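PDB 5OET: glutathione synthetase-like effector 30 (Gpa-GSS30-apo) from Globodera pallida, which belongs to the glutathione synthetase family, whose enzymes join gamma-glutamylcysteine to glycine at the expense of ATP, and probably serves this plant-parasitic nematode as a neofunctionalised effector. Local coordinates for residues A[61-66]-A[198-203]; A[89-94]-A[457-462]; A[184-189]-A[345-350]; A[407-412]-A[444-449]. All coordinates share one frame; numbering follows the deposited sequence.

Interaction 1 (A[61-66]-A[198-203]); sequences NGLVKF and PRFSRL
Leu63 reaches out from the turn before strand 64-67 and lays both its methyl branches against the ring of Phe200 on helix 196-210. The methyls straddle the same face: CD2 of Leu63 lies over the CD2-CE2 side in a CH-pi contact, 3.8 Å from the centroid of the Phe200 ring and offset toward the rim, while CD1 of Leu63 lies over the CD1-CE1 side, 3.6 Å from CE1 of Phe200. A chi1 of -82° sets CG of Phe200 beside the backbone N, which brings the end of the ring against Leu63. CD1 of Leu63 also comes within 4.2 Å of CD2 of Leu203, one helical turn further on. The ring of Phe200 meets that of Tyr519 at nearly parallel planes and rests on Leu87 and Leu89 of strand 83-90, so the leucine joins an apolar cluster. Alongside, Arg199 extends its chain past Leu63 and brings NE to the carbonyl O of Asn61 at 3.0 Å. That oxygen sits at the guanidinium edge, but the bond is weak, bent to 122° at the hydrogen; NH1 of Arg199 has a firmer partner in Gly195 O. Gly62 accommodates the positive phi with which the backbone turns here. Leu63 is the centre of an inverse gamma turn, which leads into an edge of the mixed sheet packed against helix 196-210.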
loop_
_atom_site.group_PDB
_atom_site.type_symbol
_atom_site.label_atom_id
_atom_site.label_comp_id
_atom_site.label_asym_id
_atom_site.label_seq_id
_atom_site.Cartn_x
_atom_site.Cartn_y
_atom_site.Cartn_z
ATOM N N ASN A 61 -1.923 -1.694 0.191
ATOM C CA ASN A 61 -2.344 -0.317 0.463
ATOM C C ASN A 61 -1.814 0.261 1.763
ATOM O O ASN A 61 -2.449 1.121 2.358
ATOM C CB ASN A 61 -3.849 -0.277 0.426
ATOM C CG ASN A 61 -4.351 -0.377 -0.966
ATOM O OD1 ASN A 61 -4.200 0.570 -1.720
ATOM N ND2 ASN A 61 -4.856 -1.531 -1.355
ATOM N N GLY A 62 -0.633 -0.195 2.185
ATOM C CA GLY A 62 0.072 0.423 3.288
ATOM C C GLY A 62 -0.407 0.129 4.702
ATOM O O GLY A 62 0.082 0.748 5.657
ATOM N N LEU A 63 -1.312 -0.840 4.850
ATOM C CA LEU A 63 -1.787 -1.244 6.176
ATOM C C LEU A 63 -0.810 -2.260 6.721
ATOM O O LEU A 63 -1.125 -3.434 6.877
ATOM C CB LEU A 63 -3.209 -1.789 6.106
ATOM C CG LEU A 63 -4.256 -0.710 5.789
ATOM C CD1 LEU A 63 -5.619 -1.374 5.630
ATOM C CD2 LEU A 63 -4.269 0.388 6.845
ATOM N N VAL A 64 0.384 -1.761 7.013
ATOM C CA VAL A 64 1.531 -2.584 7.322
ATOM C C VAL A 64 2.378 -1.901 8.385
ATOM O O VAL A 64 2.221 -0.689 8.627
ATOM C CB VAL A 64 2.385 -2.908 6.042
ATOM C CG1 VAL A 64 1.672 -3.923 5.152
ATOM C CG2 VAL A 64 2.719 -1.658 5.222
ATOM N N LYS A 65 3.245 -2.680 9.023
ATOM C CA LYS A 65 4.284 -2.150 9.911
ATOM C C LYS A 65 5.598 -2.904 9.692
ATOM O O LYS A 65 5.597 -4.043 9.215
ATOM C CB LYS A 65 3.854 -2.302 11.382
ATOM C CG LYS A 65 3.921 -3.744 11.888
ATOM C CD LYS A 65 3.112 -4.076 13.130
ATOM C CE LYS A 65 3.462 -3.217 14.328
ATOM N NZ LYS A 65 3.151 -3.955 15.590
ATOM N N PHE A 66 6.709 -2.304 10.105
ATOM C CA PHE A 66 7.992 -3.015 10.111
ATOM C C PHE A 66 8.060 -4.044 11.258
ATOM O O PHE A 66 7.568 -3.787 12.351
ATOM C CB PHE A 66 9.149 -2.031 10.200
ATOM C CG PHE A 66 9.311 -1.152 8.989
ATOM C CD1 PHE A 66 9.809 -1.685 7.787
ATOM C CD2 PHE A 66 9.010 0.211 9.042
ATOM C CE1 PHE A 66 9.975 -0.884 6.656
ATOM C CE2 PHE A 66 9.179 1.017 7.912
ATOM C CZ PHE A 66 9.661 0.469 6.721
ATOM N N PRO A 198 -7.590 6.236 7.326
ATOM C CA PRO A 198 -8.338 6.343 6.050
ATOM C C PRO A 198 -8.303 5.073 5.186
ATOM O O PRO A 198 -9.198 4.862 4.368
ATOM C CB PRO A 198 -7.605 7.481 5.321
ATOM C CG PRO A 198 -6.222 7.410 5.877
ATOM C CD PRO A 198 -6.417 7.122 7.329
ATOM N N ARG A 199 -7.259 4.267 5.354
ATOM C CA ARG A 199 -7.104 3.029 4.615
ATOM C C ARG A 199 -7.992 1.894 5.129
ATOM O O ARG A 199 -8.527 1.142 4.323
ATOM C CB ARG A 199 -5.640 2.591 4.609
ATOM C CG ARG A 199 -4.763 3.453 3.723
ATOM C CD ARG A 199 -3.311 3.399 4.173
ATOM N NE ARG A 199 -2.512 4.055 3.152
ATOM C CZ ARG A 199 -2.281 5.367 3.075
ATOM N NH1 ARG A 199 -2.744 6.228 4.003
ATOM N NH2 ARG A 199 -1.562 5.825 2.051
ATOM N N PHE A 200 -8.131 1.756 6.444
ATOM C CA PHE A 200 -9.063 0.770 7.002
ATOM C C PHE A 200 -10.485 1.142 6.640
ATOM O O PHE A 200 -11.306 0.282 6.303
ATOM C CB PHE A 200 -8.912 0.610 8.527
ATOM C CG PHE A 200 -7.796 -0.300 8.911
ATOM C CD1 PHE A 200 -7.822 -1.631 8.516
ATOM C CD2 PHE A 200 -6.685 0.168 9.630
ATOM C CE1 PHE A 200 -6.776 -2.487 8.830
ATOM C CE2 PHE A 200 -5.636 -0.692 9.940
ATOM C CZ PHE A 200 -5.684 -2.023 9.532
ATOM N N SER A 201 -10.766 2.429 6.702
ATOM C CA SER A 201 -12.049 2.981 6.294
ATOM C C SER A 201 -12.372 2.520 4.874
ATOM O O SER A 201 -13.438 1.972 4.640
ATOM C CB SER A 201 -11.997 4.510 6.410
ATOM O OG SER A 201 -13.235 5.122 6.192
ATOM N N ARG A 202 -11.428 2.684 3.953
ATOM C CA ARG A 202 -11.587 2.202 2.569
ATOM C C ARG A 202 -11.680 0.677 2.460
ATOM O O ARG A 202 -12.439 0.163 1.624
ATOM C CB ARG A 202 -10.457 2.718 1.637
ATOM C CG ARG A 202 -10.607 4.195 1.237
ATOM C CD ARG A 202 -9.726 4.600 0.055
ATOM N NE ARG A 202 -8.298 4.421 0.377
ATOM C CZ ARG A 202 -7.382 3.806 -0.377
ATOM N NH1 ARG A 202 -7.684 3.318 -1.601
ATOM N NH2 ARG A 202 -6.119 3.711 0.088
ATOM N N LEU A 203 -10.892 -0.030 3.270
ATOM C CA LEU A 203 -10.913 -1.495 3.274
ATOM C C LEU A 203 -12.311 -2.014 3.550
ATOM O O LEU A 203 -12.818 -2.853 2.820
ATOM C CB LEU A 203 -9.951 -2.082 4.320
ATOM C CG LEU A 203 -9.915 -3.617 4.426
ATOM C CD1 LEU A 203 -9.811 -4.286 3.059
ATOM C CD2 LEU A 203 -8.779 -4.051 5.333
#

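Interaction 2 (A[89-94]-A[457-462]); sequences LSLYPS and HFVRPN
A short antiparallel ladder, part of the large mixed sheet, pairs Leu89 and Ser90 at the end of strand 83-90 with Val459 and Phe458 of strand 454-459. Val459 N gives Leu89 O an almost linear bond of 2.9 Å. The reciprocal bond, Leu89 N to Val459 O, is weaker at 3.3 Å. Beyond the non-hydrogen-bonded pair of Ser90 and Phe458, Leu91 N closes on His457 O at 2.8 Å. Leu89 and Val459 lie side by side and point the same way, with CD1 of Leu89 3.9 Å from CB of Val459. Leu89 also reaches Phe200 of helix 196-210, and Val459 meets Ser51 of helix 44-59. At the far end the rings of Tyr92 and His457 meet edge to edge, their CD2 atoms 4.1 Å apart, while ND1 of His457 is held by Asn468 N. Helical backbone angles at Leu91 turn the chain out of the ladder, but its CB still packs on CB of His457. All seven touching residues are buried, in an antiparallel strand pair of the large mixed sheet with helices 44-59 and 196-210 packed on the face that carries Leu89 and Val459.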
loop_
_atom_site.group_PDB
_atom_site.type_symbol
_atom_site.label_atom_id
_atom_site.label_comp_id
_atom_site.label_asym_id
_atom_site.label_seq_id
_atom_site.Cartn_x
_atom_site.Cartn_y
_atom_site.Cartn_z
ATOM N N LEU A 89 -6.821 -6.799 11.752
ATOM C CA LEU A 89 -8.019 -6.081 11.361
ATOM C C LEU A 89 -9.254 -6.946 11.582
ATOM O O LEU A 89 -9.186 -8.181 11.618
ATOM C CB LEU A 89 -7.925 -5.689 9.890
ATOM C CG LEU A 89 -7.710 -6.830 8.857
ATOM C CD1 LEU A 89 -9.011 -7.250 8.196
ATOM C CD2 LEU A 89 -6.717 -6.455 7.763
ATOM N N SER A 90 -10.382 -6.290 11.764
ATOM C CA SER A 90 -11.648 -6.980 11.773
ATOM C C SER A 90 -12.029 -7.106 10.307
ATOM O O SER A 90 -11.701 -6.212 9.504
ATOM C CB SER A 90 -12.693 -6.188 12.541
ATOM O OG SER A 90 -12.864 -4.919 11.949
ATOM N N LEU A 91 -12.693 -8.207 9.954
ATOM C CA LEU A 91 -13.034 -8.467 8.563
ATOM C C LEU A 91 -14.086 -7.479 8.056
ATOM O O LEU A 91 -14.011 -7.005 6.905
ATOM C CB LEU A 91 -13.542 -9.895 8.394
ATOM C CG LEU A 91 -13.787 -10.406 6.961
ATOM C CD1 LEU A 91 -12.574 -10.293 6.068
ATOM C CD2 LEU A 91 -14.224 -11.854 6.989
ATOM N N TYR A 92 -15.048 -7.172 8.921
ATOM C CA TYR A 92 -16.159 -6.320 8.587
ATOM C C TYR A 92 -16.245 -5.233 9.630
ATOM O O TYR A 92 -15.738 -5.396 10.753
ATOM C CB TYR A 92 -17.465 -7.134 8.541
ATOM C CG TYR A 92 -17.581 -8.005 7.308
ATOM C CD1 TYR A 92 -17.816 -7.435 6.062
ATOM C CD2 TYR A 92 -17.426 -9.397 7.386
ATOM C CE1 TYR A 92 -17.895 -8.215 4.920
ATOM C CE2 TYR A 92 -17.510 -10.202 6.238
ATOM C CZ TYR A 92 -17.743 -9.597 5.000
ATOM O OH TYR A 92 -17.846 -10.346 3.844
ATOM N N PRO A 93 -16.874 -4.107 9.273
ATOM C CA PRO A 93 -16.976 -3.027 10.242
ATOM C C PRO A 93 -17.941 -3.413 11.349
ATOM O O PRO A 93 -18.943 -4.061 11.084
ATOM C CB PRO A 93 -17.468 -1.836 9.412
ATOM C CG PRO A 93 -18.043 -2.404 8.173
ATOM C CD PRO A 93 -17.485 -3.774 7.977
ATOM N N SER A 94 -17.597 -3.080 12.584
ATOM C CA SER A 94 -18.415 -3.445 13.745
ATOM C C SER A 94 -19.547 -2.434 13.859
ATOM O O SER A 94 -19.336 -1.255 13.569
ATOM C CB SER A 94 -17.582 -3.444 15.029
ATOM O OG SER A 94 -16.658 -4.529 15.045
ATOM N N HIS A 457 -15.284 -10.857 12.985
ATOM C CA HIS A 457 -14.226 -11.808 12.681
ATOM C C HIS A 457 -12.873 -11.100 12.672
ATOM O O HIS A 457 -12.754 -9.993 12.170
ATOM C CB HIS A 457 -14.487 -12.455 11.320
ATOM C CG HIS A 457 -15.918 -12.816 11.103
ATOM N ND1 HIS A 457 -16.515 -13.878 11.735
ATOM C CD2 HIS A 457 -16.876 -12.237 10.344
ATOM C CE1 HIS A 457 -17.786 -13.936 11.378
ATOM N NE2 HIS A 457 -18.034 -12.942 10.544
ATOM N N PHE A 458 -11.848 -11.756 13.200
ATOM C CA PHE A 458 -10.517 -11.156 13.377
ATOM C C PHE A 458 -9.472 -11.808 12.463
ATOM O O PHE A 458 -9.281 -13.011 12.508
ATOM C CB PHE A 458 -10.090 -11.347 14.834
ATOM C CG PHE A 458 -10.682 -10.359 15.803
ATOM C CD1 PHE A 458 -11.738 -9.507 15.467
ATOM C CD2 PHE A 458 -10.163 -10.305 17.113
ATOM C CE1 PHE A 458 -12.231 -8.604 16.409
ATOM C CE2 PHE A 458 -10.659 -9.403 18.047
ATOM C CZ PHE A 458 -11.699 -8.551 17.693
ATOM N N VAL A 459 -8.789 -11.009 11.657
ATOM C CA VAL A 459 -7.824 -11.514 10.686
ATOM C C VAL A 459 -6.423 -11.161 11.145
ATOM O O VAL A 459 -6.112 -9.992 11.284
ATOM C CB VAL A 459 -8.070 -10.865 9.321
ATOM C CG1 VAL A 459 -7.137 -11.448 8.264
ATOM C CG2 VAL A 459 -9.522 -11.045 8.947
ATOM N N ARG A 460 -5.584 -12.169 11.370
ATOM C CA ARG A 460 -4.238 -11.967 11.879
ATOM C C ARG A 460 -3.220 -12.591 10.951
ATOM O O ARG A 460 -3.517 -13.593 10.311
ATOM C CB ARG A 460 -4.077 -12.599 13.243
ATOM C CG ARG A 460 -4.454 -11.670 14.376
ATOM C CD ARG A 460 -4.485 -12.414 15.709
ATOM N NE ARG A 460 -5.853 -12.619 16.222
ATOM C CZ ARG A 460 -6.196 -13.450 17.219
ATOM N NH1 ARG A 460 -5.284 -14.200 17.852
ATOM N NH2 ARG A 460 -7.477 -13.524 17.597
ATOM N N PRO A 461 -2.001 -12.009 10.905
ATOM C CA PRO A 461 -0.828 -12.558 10.215
ATOM C C PRO A 461 -0.476 -14.009 10.565
ATOM O O PRO A 461 -0.375 -14.348 11.734
ATOM C CB PRO A 461 0.297 -11.655 10.699
ATOM C CG PRO A 461 -0.361 -10.353 10.996
ATOM C CD PRO A 461 -1.735 -10.663 11.456
ATOM N N ASN A 462 -0.307 -14.843 9.540
ATOM C CA ASN A 462 0.166 -16.241 9.675
ATOM C C ASN A 462 -0.667 -17.150 10.600
ATOM O O ASN A 462 -0.135 -18.088 11.184
ATOM C CB ASN A 462 1.661 -16.251 10.061
ATOM C CG ASN A 462 2.528 -15.542 9.028
ATOM O OD1 ASN A 462 2.895 -16.128 7.992
ATOM N ND2 ASN A 462 2.841 -14.268 9.289
#

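Interaction 3 (A[184-189]-A[345-350]); sequences VEVNTG and LSHTKR
Glu185, on strand 179-188, sends its carboxylate across to Lys349 at the start of helix 349-354. Its CG lies anti to the backbone N (chi1 172°), and a bend at chi2 then curls the carboxylate back, so that OE2 of Glu185 accepts Val186 N at 3.0 Å. Gln352 binds the same OE2, whereas OE1 of Glu185 faces Lys349 in a long salt bridge, 3.7 Å from NZ of Lys349. Val186 next turns toward the other segment, and its CG2 approaches CD2 of His347 at 4.1 Å, the two side chains crossing at about a right angle. Asn187 points away, and its side chain touches Arg166 and Asp168 of strand 160-173. Thr188 makes the contact with the imidazole face: its CG2 stands over the centre, 3.7 Å from the centroid of the His347 ring, in a CH-pi contact. With OG1 anti to the backbone N, the hydroxyl of Thr188 reaches Cys164 O, and the methyl is left to face the ring. His347 is itself steadied by Ser346 OG, 2.9 Å from its ND1, and by Phe343 O. This surface contact sets a helix N-capped by Thr348 against a strand carrying a classic beta bulge, in which Val184 and Glu185 both face Asp168.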
loop_
_atom_site.group_PDB
_atom_site.type_symbol
_atom_site.label_atom_id
_atom_site.label_comp_id
_atom_site.label_asym_id
_atom_site.label_seq_id
_atom_site.Cartn_x
_atom_site.Cartn_y
_atom_site.Cartn_z
ATOM N N VAL A 184 -12.893 7.284 27.313
ATOM C CA VAL A 184 -11.952 6.382 27.968
ATOM C C VAL A 184 -10.631 7.096 28.262
ATOM O O VAL A 184 -10.043 6.869 29.302
ATOM C CB VAL A 184 -11.702 5.133 27.085
ATOM C CG1 VAL A 184 -10.727 4.171 27.754
ATOM C CG2 VAL A 184 -13.020 4.438 26.782
ATOM N N GLU A 185 -10.180 7.956 27.346
ATOM C CA GLU A 185 -8.824 8.516 27.369
ATOM C C GLU A 185 -8.707 9.682 26.372
ATOM O O GLU A 185 -9.499 9.797 25.438
ATOM C CB GLU A 185 -7.827 7.381 27.015
ATOM C CG GLU A 185 -6.348 7.733 26.776
ATOM C CD GLU A 185 -5.615 8.252 28.023
ATOM O OE1 GLU A 185 -4.507 7.750 28.346
ATOM O OE2 GLU A 185 -6.099 9.195 28.681
ATOM N N VAL A 186 -7.742 10.566 26.613
ATOM C CA VAL A 186 -7.254 11.522 25.606
ATOM C C VAL A 186 -5.746 11.358 25.420
ATOM O O VAL A 186 -5.014 11.102 26.368
ATOM C CB VAL A 186 -7.584 12.996 25.928
ATOM C CG1 VAL A 186 -9.042 13.268 25.653
ATOM C CG2 VAL A 186 -7.263 13.367 27.371
ATOM N N ASN A 187 -5.313 11.484 24.174
ATOM C CA ASN A 187 -3.928 11.304 23.779
ATOM C C ASN A 187 -3.495 12.475 22.920
ATOM O O ASN A 187 -4.297 13.019 22.153
ATOM C CB ASN A 187 -3.784 10.036 22.952
ATOM C CG ASN A 187 -4.285 8.823 23.678
ATOM O OD1 ASN A 187 -3.679 8.393 24.659
ATOM N ND2 ASN A 187 -5.412 8.269 23.209
ATOM N N THR A 188 -2.226 12.849 23.054
ATOM C CA THR A 188 -1.597 13.829 22.170
ATOM C C THR A 188 -0.138 13.435 21.974
ATOM O O THR A 188 0.332 12.497 22.596
ATOM C CB THR A 188 -1.738 15.281 22.729
ATOM O OG1 THR A 188 -1.431 16.224 21.703
ATOM C CG2 THR A 188 -0.843 15.544 23.943
ATOM N N GLY A 189 0.571 14.149 21.114
ATOM C CA GLY A 189 1.968 13.840 20.852
ATOM C C GLY A 189 2.100 12.725 19.844
ATOM O O GLY A 189 1.556 12.825 18.746
ATOM N N LEU A 345 1.909 17.502 30.294
ATOM C CA LEU A 345 1.404 17.754 31.644
ATOM C C LEU A 345 -0.147 17.873 31.674
ATOM O O LEU A 345 -0.801 17.392 32.600
ATOM C CB LEU A 345 2.074 19.014 32.224
ATOM C CG LEU A 345 1.916 19.309 33.715
ATOM C CD1 LEU A 345 2.449 18.180 34.576
ATOM C CD2 LEU A 345 2.626 20.606 34.065
ATOM N N SER A 346 -0.735 18.484 30.651
ATOM C CA SER A 346 -2.198 18.613 30.591
ATOM C C SER A 346 -2.920 17.346 30.114
ATOM O O SER A 346 -4.146 17.343 30.036
ATOM C CB SER A 346 -2.607 19.811 29.713
ATOM O OG SER A 346 -2.592 19.494 28.332
ATOM N N HIS A 347 -2.192 16.285 29.780
ATOM C CA HIS A 347 -2.827 15.030 29.344
ATOM C C HIS A 347 -2.497 13.842 30.244
ATOM O O HIS A 347 -2.735 12.691 29.895
ATOM C CB HIS A 347 -2.446 14.740 27.892
ATOM C CG HIS A 347 -3.115 15.644 26.912
ATOM N ND1 HIS A 347 -2.907 17.008 26.891
ATOM C CD2 HIS A 347 -4.002 15.382 25.929
ATOM C CE1 HIS A 347 -3.629 17.542 25.924
ATOM N NE2 HIS A 347 -4.308 16.576 25.328
ATOM N N THR A 348 -1.972 14.110 31.428
ATOM C CA THR A 348 -1.886 13.050 32.410
ATOM C C THR A 348 -3.294 12.585 32.722
ATOM O O THR A 348 -4.276 13.302 32.504
ATOM C CB THR A 348 -1.196 13.492 33.728
ATOM O OG1 THR A 348 -1.972 14.507 34.386
ATOM C CG2 THR A 348 0.229 13.988 33.461
ATOM N N LYS A 349 -3.385 11.375 33.240
ATOM C CA LYS A 349 -4.665 10.820 33.646
ATOM C C LYS A 349 -5.121 11.482 34.937
ATOM O O LYS A 349 -6.308 11.514 35.212
ATOM C CB LYS A 349 -4.571 9.308 33.823
ATOM C CG LYS A 349 -5.763 8.523 33.307
ATOM C CD LYS A 349 -5.289 7.158 32.837
ATOM C CE LYS A 349 -4.509 7.242 31.523
ATOM N NZ LYS A 349 -3.318 6.358 31.607
ATOM N N ARG A 350 -4.179 11.984 35.729
ATOM C CA ARG A 350 -4.488 12.840 36.873
ATOM C C ARG A 350 -5.366 14.040 36.469
ATOM O O ARG A 350 -6.358 14.347 37.106
ATOM C CB ARG A 350 -3.182 13.317 37.512
ATOM C CG ARG A 350 -3.286 14.399 38.581
ATOM C CD ARG A 350 -4.237 14.018 39.682
ATOM N NE ARG A 350 -4.363 15.086 40.664
ATOM C CZ ARG A 350 -5.218 15.087 41.686
ATOM N NH1 ARG A 350 -6.048 14.083 41.875
ATOM N NH2 ARG A 350 -5.237 16.107 42.529
#

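Interaction 4 (A[407-412]-A[444-449]); sequences RYVLKN and YLTEKL
Strands 408-412 and 444-447 run antiparallel at 148°, their axes approaching to 4.7 Å, with two reciprocal pairs of backbone bonds at Val409-Thr446 and Lys411-Tyr444 and a further one from Lys448 N to Arg407 O. Along one face, Val409 and Thr446 lie alongside each other, CG1 of Val409 touching CG2 of Thr446. Lys411 places its CB over the Tyr444 ring, 4.1 Å from the ring centroid, and its chain runs on past Tyr444 OH to Thr446 CG2. The first torsion of Tyr444 (chi1 66°) brings the ring back across the strand pair for this CH-pi contact. On the opposite face, CD1 of Leu410 meets CG of Leu445 at 4.1 Å, and CD2 of Leu445 reaches CB of Tyr408 at 4.0 Å. At the exposed end, OE1 of Glu447 sits over the guanidinium face of Arg407, 3.2 Å from NE; the attraction is one of charges, without an N-H aimed at the oxygen. The magnesium ligand His406 immediately precedes Arg407. The pair forms the middle of a four-stranded antiparallel sheet, flanked by strands 384-386 and 422-424; helix 427-434 packs on Tyr408, Leu410 and Leu445, and helix 349-354 on Tyr444.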
loop_
_atom_site.group_PDB
_atom_site.type_symbol
_atom_site.label_atom_id
_atom_site.label_comp_id
_atom_site.label_asym_id
_atom_site.label_seq_id
_atom_site.Cartn_x
_atom_site.Cartn_y
_atom_site.Cartn_z
ATOM N N ARG A 407 -18.791 -2.411 40.718
ATOM C CA ARG A 407 -19.126 -1.214 39.944
ATOM C C ARG A 407 -17.913 -0.309 39.721
ATOM O O ARG A 407 -17.934 0.532 38.818
ATOM C CB ARG A 407 -20.230 -0.425 40.680
ATOM C CG ARG A 407 -20.851 0.759 39.926
ATOM C CD ARG A 407 -22.163 1.203 40.581
ATOM N NE ARG A 407 -22.879 2.222 39.793
ATOM C CZ ARG A 407 -23.518 2.002 38.633
ATOM N NH1 ARG A 407 -23.559 0.789 38.073
ATOM N NH2 ARG A 407 -24.120 3.016 38.009
ATOM N N TYR A 408 -16.858 -0.487 40.527
ATOM C CA TYR A 408 -15.699 0.411 40.543
ATOM C C TYR A 408 -14.377 -0.243 40.150
ATOM O O TYR A 408 -14.256 -1.470 40.094
ATOM C CB TYR A 408 -15.571 1.052 41.935
ATOM C CG TYR A 408 -16.769 1.899 42.272
ATOM C CD1 TYR A 408 -16.905 3.161 41.727
ATOM C CD2 TYR A 408 -17.800 1.417 43.086
ATOM C CE1 TYR A 408 -18.017 3.929 41.993
ATOM C CE2 TYR A 408 -18.921 2.184 43.352
ATOM C CZ TYR A 408 -19.022 3.440 42.799
ATOM O OH TYR A 408 -20.114 4.229 43.036
ATOM N N VAL A 409 -13.406 0.616 39.842
ATOM C CA VAL A 409 -12.024 0.224 39.569
ATOM C C VAL A 409 -11.103 1.223 40.262
ATOM O O VAL A 409 -11.401 2.416 40.332
ATOM C CB VAL A 409 -11.722 0.047 38.055
ATOM C CG1 VAL A 409 -12.038 1.295 37.249
ATOM C CG2 VAL A 409 -10.296 -0.450 37.802
ATOM N N LEU A 410 -10.007 0.726 40.810
ATOM C CA LEU A 410 -8.959 1.589 41.352
ATOM C C LEU A 410 -7.859 1.710 40.310
ATOM O O LEU A 410 -7.165 0.751 40.053
ATOM C CB LEU A 410 -8.416 1.015 42.649
ATOM C CG LEU A 410 -7.490 1.909 43.444
ATOM C CD1 LEU A 410 -8.241 3.104 44.000
ATOM C CD2 LEU A 410 -6.913 1.111 44.603
ATOM N N LYS A 411 -7.747 2.869 39.680
ATOM C CA LYS A 411 -6.847 3.082 38.549
ATOM C C LYS A 411 -5.637 3.905 38.957
ATOM O O LYS A 411 -5.694 4.638 39.926
ATOM C CB LYS A 411 -7.580 3.831 37.430
ATOM C CG LYS A 411 -8.421 2.942 36.542
ATOM C CD LYS A 411 -9.336 3.794 35.692
ATOM C CE LYS A 411 -10.166 2.942 34.768
ATOM N NZ LYS A 411 -9.427 2.636 33.518
ATOM N N ASN A 412 -4.547 3.768 38.211
ATOM C CA ASN A 412 -3.339 4.567 38.425
ATOM C C ASN A 412 -3.425 5.800 37.529
ATOM O O ASN A 412 -4.009 5.716 36.463
ATOM C CB ASN A 412 -2.089 3.727 38.116
ATOM C CG ASN A 412 -0.922 4.556 37.631
ATOM O OD1 ASN A 412 -0.729 4.735 36.411
ATOM N ND2 ASN A 412 -0.159 5.117 38.581
ATOM N N TYR A 444 -6.658 6.752 41.564
ATOM C CA TYR A 444 -8.019 7.256 41.789
ATOM C C TYR A 444 -9.085 6.171 41.606
ATOM O O TYR A 444 -8.822 5.102 41.064
ATOM C CB TYR A 444 -8.304 8.446 40.876
ATOM C CG TYR A 444 -8.347 8.110 39.411
ATOM C CD1 TYR A 444 -7.182 8.042 38.659
ATOM C CD2 TYR A 444 -9.555 7.871 38.766
ATOM C CE1 TYR A 444 -7.214 7.717 37.310
ATOM C CE2 TYR A 444 -9.597 7.550 37.412
ATOM C CZ TYR A 444 -8.425 7.483 36.690
ATOM O OH TYR A 444 -8.480 7.176 35.350
ATOM N N LEU A 445 -10.288 6.461 42.090
ATOM C CA LEU A 445 -11.444 5.575 41.975
ATOM C C LEU A 445 -12.329 6.038 40.817
ATOM O O LEU A 445 -12.674 7.203 40.772
ATOM C CB LEU A 445 -12.261 5.583 43.266
ATOM C CG LEU A 445 -12.176 4.401 44.214
ATOM C CD1 LEU A 445 -13.159 4.615 45.363
ATOM C CD2 LEU A 445 -12.501 3.076 43.547
ATOM N N THR A 446 -12.678 5.131 39.897
ATOM C CA THR A 446 -13.721 5.400 38.903
ATOM C C THR A 446 -14.750 4.275 38.741
ATOM O O THR A 446 -14.525 3.131 39.135
ATOM C CB THR A 446 -13.131 5.762 37.533
ATOM O OG1 THR A 446 -14.064 6.556 36.798
ATOM C CG2 THR A 446 -12.700 4.582 36.736
ATOM N N GLU A 447 -15.883 4.645 38.153
ATOM C CA GLU A 447 -16.949 3.718 37.836
ATOM C C GLU A 447 -16.443 2.879 36.681
ATOM O O GLU A 447 -15.956 3.415 35.698
ATOM C CB GLU A 447 -18.247 4.436 37.430
ATOM C CG GLU A 447 -19.012 5.116 38.568
ATOM C CD GLU A 447 -20.541 4.955 38.506
ATOM O OE1 GLU A 447 -21.053 3.991 37.867
ATOM O OE2 GLU A 447 -21.244 5.788 39.146
ATOM N N LYS A 448 -16.537 1.557 36.828
ATOM C CA LYS A 448 -16.242 0.624 35.756
ATOM C C LYS A 448 -17.370 0.708 34.749
ATOM O O LYS A 448 -18.534 0.723 35.125
ATOM C CB LYS A 448 -16.136 -0.796 36.310
ATOM C CG LYS A 448 -15.673 -1.842 35.306
ATOM C CD LYS A 448 -15.525 -3.201 36.001
ATOM C CE LYS A 448 -14.883 -4.234 35.079
ATOM N NZ LYS A 448 -14.658 -5.529 35.775
ATOM N N LEU A 449 -17.043 0.789 33.473
ATOM C CA LEU A 449 -18.068 0.880 32.433
ATOM C C LEU A 449 -18.477 -0.514 31.962
ATOM O O LEU A 449 -17.649 -1.426 31.877
ATOM C CB LEU A 449 -17.559 1.730 31.269
ATOM C CG LEU A 449 -17.148 3.146 31.733
ATOM C CD1 LEU A 449 -16.485 3.910 30.606
ATOM C CD2 LEU A 449 -18.321 3.919 32.344
#

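In the fold
Interactions 1 and 2 share a hydrophobic core: CE1 of Phe200 packs on CB of Leu89 at 3.6 Å, and both contacts use neighbouring strands of the large mixed sheet. Interaction 2 is wholly buried and held by backbone bonds, whereas interaction 1 is only partly buried and relies on leucine-aromatic packing. Interaction 3 reaches the same sheet through strand 179-188 but lies at the surface, where ring and charge contacts replace strand pairing. Interaction 4 belongs to the separate four-stranded sheet, again a backbone ladder but with a salt bridge at its exposed end. Lys349 links it to interaction 3, its CG lying 3.7 Å from OH of Tyr444. Interactions 1 and 4 are on opposite sides of the chain's centre.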